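Local structure of lipoxygenase (Cyanothece sp., 5EK8) at residues L458-I462 and A644-R648. The protein is a non-heme iron lipoxygenase that probably inserts both atoms of molecular oxygen into a polyunsaturated fatty acid, with 9R specificity. Sequence-based numbering, arbitrary orientation.
Sequences LYWQI and ALLNR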
loop_
_atom_site.group_PDB
_atom_site.type_symbol
_atom_site.label_atom_id
_atom_site.label_comp_id
_atom_site.label_asym_id
_atom_site.label_seq_id
_atom_site.Cartn_x
_atom_site.Cartn_y
_atom_site.Cartn_z
ATOM N N LEU A 458 -14.064 -13.985 8.605
ATOM C CA LEU A 458 -15.360 -13.636 8.027
ATOM C C LEU A 458 -15.175 -12.982 6.657
ATOM O O LEU A 458 -15.781 -13.397 5.651
ATOM C CB LEU A 458 -16.124 -12.696 8.956
ATOM C CG LEU A 458 -17.640 -12.872 9.074
ATOM C CD1 LEU A 458 -18.204 -11.805 9.996
ATOM C CD2 LEU A 458 -18.334 -12.841 7.714
ATOM N N TYR A 459 -14.318 -11.964 6.625
ATOM C CA TYR A 459 -14.030 -11.260 5.381
ATOM C C TYR A 459 -13.463 -12.206 4.333
ATOM O O TYR A 459 -13.780 -12.097 3.150
ATOM C CB TYR A 459 -13.055 -10.107 5.614
ATOM C CG TYR A 459 -12.958 -9.180 4.429
ATOM C CD1 TYR A 459 -14.077 -8.493 3.978
ATOM C CD2 TYR A 459 -11.755 -8.996 3.756
ATOM C CE1 TYR A 459 -14.007 -7.648 2.895
ATOM C CE2 TYR A 459 -11.672 -8.150 2.666
ATOM C CZ TYR A 459 -12.806 -7.476 2.238
ATOM O OH TYR A 459 -12.753 -6.621 1.157
ATOM N N TRP A 460 -12.627 -13.135 4.783
ATOM C CA TRP A 460 -11.996 -14.097 3.897
ATOM C C TRP A 460 -13.042 -14.976 3.235
ATOM O O TRP A 460 -12.954 -15.250 2.040
ATOM C CB TRP A 460 -10.987 -14.955 4.663
ATOM C CG TRP A 460 -10.190 -15.870 3.784
ATOM C CD1 TRP A 460 -10.340 -17.216 3.655
ATOM C CD2 TRP A 460 -9.121 -15.498 2.904
ATOM N NE1 TRP A 460 -9.428 -17.710 2.755
ATOM C CE2 TRP A 460 -8.667 -16.676 2.280
ATOM C CE3 TRP A 460 -8.506 -14.285 2.585
ATOM C CZ2 TRP A 460 -7.625 -16.676 1.354
ATOM C CZ3 TRP A 460 -7.475 -14.285 1.669
ATOM C CH2 TRP A 460 -7.043 -15.473 1.062
ATOM N N GLN A 461 -14.031 -15.418 4.007
ATOM C CA GLN A 461 -15.099 -16.243 3.448
ATOM C C GLN A 461 -15.940 -15.439 2.462
ATOM O O GLN A 461 -16.382 -15.965 1.429
ATOM C CB GLN A 461 -15.975 -16.823 4.559
ATOM C CG GLN A 461 -15.666 -18.284 4.883
ATOM C CD GLN A 461 -14.180 -18.539 5.107
ATOM O OE1 GLN A 461 -13.600 -18.099 6.103
ATOM N NE2 GLN A 461 -13.555 -19.250 4.171
ATOM N N ILE A 462 -16.146 -14.161 2.771
ATOM C CA ILE A 462 -16.817 -13.271 1.823
ATOM C C ILE A 462 -16.058 -13.207 0.494
ATOM O O ILE A 462 -16.648 -13.355 -0.583
ATOM C CB ILE A 462 -16.967 -11.849 2.384
ATOM C CG1 ILE A 462 -17.868 -11.855 3.617
ATOM C CG2 ILE A 462 -17.554 -10.927 1.334
ATOM C CD1 ILE A 462 -17.997 -10.504 4.267
ATOM N N ALA A 644 -22.133 -9.058 -1.378
ATOM C CA ALA A 644 -21.596 -10.099 -0.510
ATOM C C ALA A 644 -21.217 -9.516 0.849
ATOM O O ALA A 644 -21.444 -10.134 1.891
ATOM C CB ALA A 644 -20.393 -10.769 -1.158
ATOM N N LEU A 645 -20.635 -8.321 0.830
ATOM C CA LEU A 645 -20.246 -7.644 2.063
ATOM C C LEU A 645 -21.463 -7.129 2.835
ATOM O O LEU A 645 -21.541 -7.268 4.057
ATOM C CB LEU A 645 -19.292 -6.486 1.759
ATOM C CG LEU A 645 -18.820 -5.663 2.962
ATOM C CD1 LEU A 645 -18.031 -6.527 3.942
ATOM C CD2 LEU A 645 -18.002 -4.462 2.501
ATOM N N LEU A 646 -22.408 -6.536 2.111
ATOM C CA LEU A 646 -23.617 -5.981 2.709
ATOM C C LEU A 646 -24.433 -7.071 3.383
ATOM O O LEU A 646 -24.917 -6.891 4.500
ATOM C CB LEU A 646 -24.466 -5.266 1.655
ATOM C CG LEU A 646 -23.919 -3.938 1.136
ATOM C CD1 LEU A 646 -24.728 -3.428 -0.049
ATOM C CD2 LEU A 646 -23.894 -2.919 2.256
ATOM N N ASN A 647 -24.577 -8.198 2.688
ATOM C CA ASN A 647 -25.264 -9.372 3.215
ATOM C C ASN A 647 -24.762 -9.729 4.612
ATOM O O ASN A 647 -25.539 -10.117 5.484
ATOM C CB ASN A 647 -25.079 -10.552 2.253
ATOM C CG ASN A 647 -25.761 -11.827 2.727
ATOM O OD1 ASN A 647 -26.614 -11.808 3.618
ATOM N ND2 ASN A 647 -25.395 -12.946 2.110
ATOM N N ARG A 648 -23.464 -9.558 4.832
ATOM C CA ARG A 648 -22.867 -9.923 6.108
ATOM C C ARG A 648 -22.491 -8.697 6.951
ATOM O O ARG A 648 -21.423 -8.656 7.559
ATOM C CB ARG A 648 -21.642 -10.808 5.873
ATOM C CG ARG A 648 -21.832 -11.826 4.754
ATOM C CD ARG A 648 -21.468 -13.233 5.199
ATOM N NE ARG A 648 -22.363 -13.730 6.241
ATOM C CZ ARG A 648 -22.305 -14.955 6.753
ATOM N NH1 ARG A 648 -21.390 -15.813 6.318
ATOM N NH2 ARG A 648 -23.161 -15.323 7.698
#
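Ile462 reaches across from helix 451-473 and overlaps three residues of segment 644-648: Ala644, Leu645 and Arg648. Its two branches divide the work. Ile462 CG2 lies 3.8 Å from Ala644 CB, at the closest pair of CA atoms of the two segments. The other branch, with CG1 anti to the carbonyl carbon (chi1 -64°), slides past the Arg648 side chain, the two running in opposite directions, and Ile462 CD1 ends 4.0 Å from both Leu645 CD1 and Arg648 CB. Cutting Ile462 back to an alanine is likely to open a gap here, leaving the Leu645 methyl and the aliphatic part of Arg648 without their CD1 and CG1 contacts. This apolar packing, in the alpha-helical catalytic domain of the lipoxygenase fold, joins helix 451-473 to the end of helix 639-647 and the turn that follows it, where Arg648 sits. Phe652 of helix 649-653 also touches Leu458, Ile462 and Leu645. On the inner side, Leu645 CD1 meets the edge of the Tyr459 ring, 4.3 Å from Tyr459 CE1; the phenol OH hydrogen-bonds Thr567 of helix 549-574, which carries the iron ligand His570. At the partly exposed margin, Leu458 CD2 lies 4.0 Å from Arg648 CD, alongside the arginine chain, which bends at chi2 and chi3.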